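Local coordinates for effector protein Lem4 (lpg1101) (Legionella pneumophila subsp. pneumophila, PDB 6CGK) that acts as a membrane-associated protein tyrosine phosphatase of the haloacid dehalogenase superfamily, a translocated bacterial effector represented here by its magnesium-binding HAD domain, at residues S46-T50 / F51-M55; M55-K58 / N59-D62. The protein carries 1 engineered substitution. All coordinates share one frame; numbering follows the deposited sequence. Where two conformers were deposited one is given.

Contact 1: S46-T50 / F51-M55; sequences STKAT and FDERM
Arg54, the buried member of this local contact, folds back from the first turn of helix 51-55 against the loop that leads into it. Bent at chi3 (-65°), its chain sets one face of the guanidinium against the carbonyl carbon of Thr50, whose C lies 3.6 Å from the group's plane, over its centre. From there NH1 donates to Lys48 O at 3.1 Å, with Lys48 O somewhat out of the guanidinium plane, while NE forms a salt bridge with Glu106 of helix 98-107. A water at the guanidinium edge spans Ala49 O and Arg54 NH2. The packing is close on this side, where CG of Arg54 meets Lys48 CB at 3.7 Å. The backbone N of Arg54 donates to Thr50 O at 2.9 Å. Thr50 is the N-cap, and Glu53 N donates to its OG1 at 3.3 Å. The Glu53 side is looser and wet. Glu53 OE1 comes within 3.2 Å of Thr50 OG1, and a water nearby accepts from Ala49 N at 3.0 Å. The chemistry thus divides in two: the arginine ties the loop carbonyl of Lys48 to the acid of a neighbouring helix, whereas the threonine cap satisfies Glu53 N at the helix start and the Glu53 carboxylate faces the hydrated loop edge.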
ATOM      1  N   SER A  46      -3.137  -1.458  17.350  1.00 26.86           N
ATOM      2  CA  SER A  46      -3.793  -2.542  16.612  1.00 23.25           C
ATOM      3  C   SER A  46      -5.289  -2.615  16.910  1.00 31.06           C
ATOM      4  O   SER A  46      -6.091  -2.983  16.040  1.00 29.05           O
ATOM      5  CB  SER A  46      -3.114  -3.883  16.956  1.00 23.96           C
ATOM      6  OG  SER A  46      -3.291  -4.258  18.335  1.00 27.72           O
ATOM      7  N   THR A  47      -5.683  -2.319  18.147  1.00 25.63           N
ATOM      8  CA  THR A  47      -7.069  -2.458  18.558  1.00 27.84           C
ATOM      9  C   THR A  47      -7.846  -1.141  18.491  1.00 29.63           C
ATOM     10  O   THR A  47      -8.975  -1.071  18.992  1.00 33.35           O
ATOM     11  CB  THR A  47      -7.138  -3.033  19.972  1.00 32.36           C
ATOM     12  OG1 THR A  47      -6.346  -2.245  20.861  1.00 32.46           O
ATOM     13  CG2 THR A  47      -6.563  -4.431  19.995  1.00 29.51           C
ATOM     14  N   LYS A  48      -7.260  -0.097  17.921  1.00 24.56           N
ATOM     15  CA  LYS A  48      -7.889   1.232  17.925  1.00 24.66           C
ATOM     16  C   LYS A  48      -8.715   1.382  16.647  1.00 24.31           C
ATOM     17  O   LYS A  48      -8.211   1.766  15.574  1.00 23.25           O
ATOM     18  CB  LYS A  48      -6.841   2.325  18.061  1.00 27.18           C
ATOM     19  CG  LYS A  48      -6.009   2.239  19.411  1.00 25.93           C
ATOM     20  CD  LYS A  48      -6.910   2.097  20.620  1.00 28.72           C
ATOM     21  CE  LYS A  48      -6.091   2.018  21.932  1.00 27.85           C
ATOM     22  NZ  LYS A  48      -5.650   0.596  22.222  1.00 31.42           N
ATOM     23  N   ALA A  49     -10.012   1.084  16.761  1.00 25.44           N
ATOM     24  CA  ALA A  49     -10.827   0.856  15.575  1.00 25.94           C
ATOM     25  C   ALA A  49     -11.552   2.113  15.107  1.00 26.80           C
ATOM     26  O   ALA A  49     -12.302   2.046  14.131  1.00 27.92           O
ATOM     27  CB  ALA A  49     -11.838  -0.268  15.841  1.00 28.14           C
ATOM     28  N   THR A  50     -11.349   3.263  15.757  1.00 25.75           N
ATOM     29  CA  THR A  50     -11.948   4.502  15.272  1.00 28.40           C
ATOM     30  C   THR A  50     -10.892   5.599  15.147  1.00 25.20           C
ATOM     31  O   THR A  50      -9.834   5.562  15.787  1.00 25.21           O
ATOM     32  CB  THR A  50     -13.067   5.011  16.201  1.00 33.33           C
ATOM     33  OG1 THR A  50     -12.497   5.431  17.443  1.00 32.96           O
ATOM     34  CG2 THR A  50     -14.080   3.918  16.480  1.00 37.98           C
ATOM     35  N   PHE A  51     -11.205   6.574  14.296  1.00 25.21           N
ATOM     36  CA  PHE A  51     -10.352   7.751  14.120  1.00 26.58           C
ATOM     37  C   PHE A  51     -10.018   8.396  15.458  1.00 27.25           C
ATOM     38  O   PHE A  51      -8.855   8.734  15.723  1.00 25.15           O
ATOM     39  CB  PHE A  51     -11.072   8.723  13.188  1.00 25.32           C
ATOM     40  CG  PHE A  51     -10.379  10.048  12.980  1.00 29.84           C
ATOM     41  CD1 PHE A  51      -9.329  10.171  12.085  1.00 29.35           C
ATOM     42  CD2 PHE A  51     -10.818  11.174  13.652  1.00 27.97           C
ATOM     43  CE1 PHE A  51      -8.718  11.416  11.851  1.00 26.85           C
ATOM     44  CE2 PHE A  51     -10.223  12.428  13.437  1.00 32.97           C
ATOM     45  CZ  PHE A  51      -9.178  12.563  12.525  1.00 29.35           C
ATOM     46  N   ASP A  52     -11.031   8.570  16.320  1.00 27.15           N
ATOM     47  CA  ASP A  52     -10.795   9.261  17.586  1.00 28.19           C
ATOM     48  C   ASP A  52      -9.820   8.487  18.466  1.00 28.08           C
ATOM     49  O   ASP A  52      -9.003   9.083  19.177  1.00 27.85           O
ATOM     50  CB  ASP A  52     -12.107   9.468  18.348  1.00 30.14           C
ATOM     51  CG  ASP A  52     -13.015  10.507  17.712  1.00 40.10           C
ATOM     52  OD1 ASP A  52     -12.498  11.380  16.997  1.00 33.01           O
ATOM     53  OD2 ASP A  52     -14.242  10.454  17.947  1.00 33.59           O
ATOM     54  N   GLU A  53      -9.915   7.169  18.462  1.00 27.51           N
ATOM     55  CA  GLU A  53      -9.003   6.396  19.303  1.00 28.43           C
ATOM     56  C   GLU A  53      -7.599   6.406  18.719  1.00 30.64           C
ATOM     57  O   GLU A  53      -6.608   6.471  19.451  1.00 28.06           O
ATOM     58  CB  GLU A  53      -9.503   4.951  19.454  1.00 30.79           C
ATOM     59  CG  GLU A  53     -10.826   4.826  20.188  1.00 35.47           C
ATOM     60  CD  GLU A  53     -11.288   3.388  20.289  1.00 49.47           C
ATOM     61  OE1 GLU A  53     -11.790   2.856  19.284  1.00 50.24           O
ATOM     62  OE2 GLU A  53     -11.122   2.782  21.368  1.00 60.30           O
ATOM     63  N   ARG A  54      -7.492   6.296  17.399  1.00 26.10           N
ATOM     64  CA  ARG A  54      -6.176   6.310  16.777  1.00 23.67           C
ATOM     65  C   ARG A  54      -5.474   7.648  16.963  1.00 24.07           C
ATOM     66  O   ARG A  54      -4.266   7.690  17.200  1.00 27.23           O
ATOM     67  CB  ARG A  54      -6.326   5.957  15.294  1.00 22.45           C
ATOM     68  CG  ARG A  54      -6.726   4.502  15.100  1.00 22.21           C
ATOM     69  CD  ARG A  54      -6.745   4.140  13.598  1.00 23.52           C
ATOM     70  NE  ARG A  54      -7.751   4.819  12.757  1.00 23.70           N
ATOM     71  CZ  ARG A  54      -8.924   4.270  12.433  1.00 26.62           C
ATOM     72  NH1 ARG A  54      -9.260   3.086  12.936  1.00 25.07           N
ATOM     73  NH2 ARG A  54      -9.756   4.884  11.558  1.00 26.37           N
ATOM     74  N   MET A  55      -6.201   8.758  16.804  1.00 24.42           N
ATOM     75  CA  MET A  55      -5.551  10.065  16.763  1.00 26.89           C
ATOM     76  C   MET A  55      -4.889  10.415  18.082  1.00 27.23           C
ATOM     77  O   MET A  55      -4.028  11.307  18.131  1.00 30.00           O
ATOM     78  CB  MET A  55      -6.566  11.147  16.375  1.00 29.39           C
ATOM     79  CG  MET A  55      -6.940  11.078  14.871  1.00 37.18           C
ATOM     80  SD  MET A  55      -5.480  11.345  13.825  1.00 43.14           S
ATOM     81  CE  MET A  55      -4.677  12.545  14.844  1.00 27.59           C
TER
HETATM   82  O   HOH W   1     -10.547   0.256  21.600  1.00 53.34           O
HETATM   83  O   HOH W   2     -11.664   0.442  19.214  1.00 43.00           O
HETATM   84  O   HOH W   3     -11.930   2.713  11.249  1.00 64.44           O

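Contact 2: M55-K58 / N59-D62; sequences MRYK and NEYD
Between Met55 and Lys58 the chain makes a type I beta turn and passes directly into helix 58-62, where Tyr61 N donates to Tyr57 O at 2.9 Å and Asp62 N to Lys58 O at 2.8 Å. One turn of this helix separates Lys58 from Asp62, whose side chains form an i to i+4 salt bridge. With its CG anti to the backbone N (chi1 -171°), the lysine chain runs extended as far as CE; a bend at chi4 then turns NZ to the syn lone pair of Asp62 OD2, 2.6 Å away. A water donates to Asp62 OD1 at 2.6 Å and weakly accepts from the same NZ. Tyr57 and Glu60 lie side by side and point the same way, CD2 of the ring 3.8 Å from Glu60 OE1, with ring and carboxylate planes 40° apart. Another water links Arg56 O to Glu60 N. Tyr57 packs on helix 40-46 and on Phe107, while Tyr61 meets the Phe107 ring and hydrogen-bonds through OH to Glu108. This is a type I turn joining two short helices, the second carrying a Lys-Asp salt bridge, in the helical insertion after strand 19-23, consistent with a HAD cap.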
ATOM      1  N   MET A  55      -6.201   8.758  16.804  1.00 24.42           N
ATOM      2  CA  MET A  55      -5.551  10.065  16.763  1.00 26.89           C
ATOM      3  C   MET A  55      -4.889  10.415  18.082  1.00 27.23           C
ATOM      4  O   MET A  55      -4.028  11.307  18.131  1.00 30.00           O
ATOM      5  CB  MET A  55      -6.566  11.147  16.375  1.00 29.39           C
ATOM      6  CG  MET A  55      -6.940  11.078  14.871  1.00 37.18           C
ATOM      7  SD  MET A  55      -5.480  11.345  13.825  1.00 43.14           S
ATOM      8  CE  MET A  55      -4.677  12.545  14.844  1.00 27.59           C
ATOM      9  N   ARG A  56      -5.290   9.759  19.166  1.00 28.18           N
ATOM     10  CA  ARG A  56      -4.626  10.030  20.436  1.00 32.28           C
ATOM     11  C   ARG A  56      -3.155   9.637  20.416  1.00 31.16           C
ATOM     12  O   ARG A  56      -2.381  10.133  21.257  1.00 33.99           O
ATOM     13  CB  ARG A  56      -5.356   9.272  21.536  1.00 29.51           C
ATOM     14  CG  ARG A  56      -6.705   9.855  21.793  1.00 32.71           C
ATOM     15  CD  ARG A  56      -7.332   9.288  23.053  1.00 42.25           C
ATOM     16  NE  ARG A  56      -8.674   9.844  23.171  1.00 52.13           N
ATOM     17  CZ  ARG A  56      -9.775   9.149  22.933  1.00 43.24           C
ATOM     18  NH1 ARG A  56      -9.680   7.868  22.617  1.00 40.46           N
ATOM     19  NH2 ARG A  56     -10.957   9.716  23.041  1.00 48.33           N
ATOM     20  N   TYR A  57      -2.770   8.723  19.522  1.00 25.50           N
ATOM     21  CA  TYR A  57      -1.391   8.278  19.343  1.00 27.60           C
ATOM     22  C   TYR A  57      -0.549   9.197  18.455  1.00 28.13           C
ATOM     23  O   TYR A  57       0.653   8.940  18.302  1.00 28.10           O
ATOM     24  CB  TYR A  57      -1.394   6.842  18.780  1.00 23.86           C
ATOM     25  CG  TYR A  57      -1.770   5.889  19.891  1.00 26.62           C
ATOM     26  CD1 TYR A  57      -3.106   5.693  20.246  1.00 27.60           C
ATOM     27  CD2 TYR A  57      -0.783   5.277  20.677  1.00 26.68           C
ATOM     28  CE1 TYR A  57      -3.448   4.843  21.315  1.00 25.82           C
ATOM     29  CE2 TYR A  57      -1.116   4.420  21.741  1.00 26.69           C
ATOM     30  CZ  TYR A  57      -2.450   4.227  22.057  1.00 27.62           C
ATOM     31  OH  TYR A  57      -2.781   3.420  23.128  1.00 29.40           O
ATOM     32  N   LYS A  58      -1.113  10.272  17.891  1.00 26.33           N
ATOM     33  CA  LYS A  58      -0.323  11.055  16.950  1.00 28.67           C
ATOM     34  C   LYS A  58       0.911  11.652  17.611  1.00 28.44           C
ATOM     35  O   LYS A  58       1.989  11.690  17.004  1.00 33.91           O
ATOM     36  CB  LYS A  58      -1.154  12.171  16.326  1.00 29.90           C
ATOM     37  CG  LYS A  58      -0.396  12.851  15.173  1.00 32.58           C
ATOM     38  CD  LYS A  58      -1.248  13.908  14.448  1.00 33.34           C
ATOM     39  CE  LYS A  58      -0.447  14.672  13.389  1.00 30.14           C
ATOM     40  NZ  LYS A  58       0.770  15.358  13.869  1.00 31.52           N
ATOM     41  N   ASN A  59       0.778  12.140  18.850  1.00 29.12           N
ATOM     42  CA  ASN A  59       1.919  12.756  19.521  0.52 34.62           C
ATOM     43  C   ASN A  59       3.033  11.740  19.738  1.00 35.91           C
ATOM     44  O   ASN A  59       4.207  12.022  19.472  1.00 33.84           O
ATOM     45  CB  ASN A  59       1.482  13.362  20.852  0.52 32.19           C
ATOM     46  CG  ASN A  59       2.656  13.908  21.663  0.52 42.51           C
ATOM     47  OD1 ASN A  59       3.671  14.340  21.108  0.52 56.51           O
ATOM     48  ND2 ASN A  59       2.510  13.899  22.974  0.52 52.75           N
ATOM     49  N   GLU A  60       2.681  10.527  20.182  1.00 29.70           N
ATOM     50  CA  GLU A  60       3.716   9.501  20.328  1.00 32.76           C
ATOM     51  C   GLU A  60       4.343   9.147  18.977  1.00 32.82           C
ATOM     52  O   GLU A  60       5.568   8.990  18.876  1.00 32.10           O
ATOM     53  CB  GLU A  60       3.142   8.258  21.002  1.00 33.47           C
ATOM     54  CG  GLU A  60       4.172   7.100  21.092  1.00 36.39           C
ATOM     55  CD  GLU A  60       3.640   5.883  21.819  1.00 40.11           C
ATOM     56  OE1 GLU A  60       2.529   5.972  22.371  1.00 39.94           O
ATOM     57  OE2 GLU A  60       4.321   4.818  21.818  1.00 34.40           O
ATOM     58  N   TYR A  61       3.526   9.060  17.911  1.00 28.01           N
ATOM     59  CA  TYR A  61       4.087   8.851  16.581  1.00 31.41           C
ATOM     60  C   TYR A  61       5.063   9.965  16.212  1.00 33.71           C
ATOM     61  O   TYR A  61       6.193   9.708  15.784  1.00 34.63           O
ATOM     62  CB  TYR A  61       2.948   8.787  15.579  1.00 29.57           C
ATOM     63  CG  TYR A  61       3.333   8.744  14.126  1.00 26.82           C
ATOM     64  CD1 TYR A  61       3.727   7.571  13.520  1.00 28.27           C
ATOM     65  CD2 TYR A  61       3.260   9.909  13.345  1.00 31.06           C
ATOM     66  CE1 TYR A  61       4.024   7.523  12.139  1.00 26.57           C
ATOM     67  CE2 TYR A  61       3.555   9.861  11.981  1.00 30.38           C
ATOM     68  CZ  TYR A  61       3.954   8.685  11.395  1.00 27.06           C
ATOM     69  OH  TYR A  61       4.217   8.701  10.021  1.00 30.15           O
ATOM     70  N   ASP A  62       4.640  11.218  16.366  1.00 35.71           N
ATOM     71  CA  ASP A  62       5.507  12.313  15.948  1.00 36.84           C
ATOM     72  C   ASP A  62       6.828  12.331  16.714  1.00 38.82           C
ATOM     73  O   ASP A  62       7.848  12.760  16.159  1.00 39.04           O
ATOM     74  CB  ASP A  62       4.775  13.631  16.107  1.00 35.48           C
ATOM     75  CG  ASP A  62       3.705  13.821  15.048  1.00 36.55           C
ATOM     76  OD1 ASP A  62       3.786  13.171  13.966  1.00 38.44           O
ATOM     77  OD2 ASP A  62       2.778  14.592  15.315  1.00 46.46           O
TER
HETATM   78  O   HOH W   4      -1.852  12.695  19.916  1.00 37.38           O
HETATM   79  O   HOH W   5       0.295  10.159  21.770  1.00 24.62           O
HETATM   80  O   HOH W   6       2.504  13.640  11.737  1.00 44.37           O

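In the fold
Contacts 1 and 2 follow each other along the chain, share Met55 and have centres about 11 Å apart. They also touch directly, Lys48 CE packing 3.8 Å from Tyr57 OH, so that the loop before helix 51-55 meets the turn after it. Both lean on helix 98-107: contact 1 through Arg54 on Ala103 and Asn99, contact 2 through Tyr61 on Leu104. Contact 1 lies away from the magnesium site formed by the engineered Asn23 with Asp25 and Asp155. Contact 2 comes nearer, the side chain of Tyr61 lying about 9 Å from that of Asp25. The two belong to the helical segment inserted between strands 19-23 and 89-93, consistent with a HAD cap.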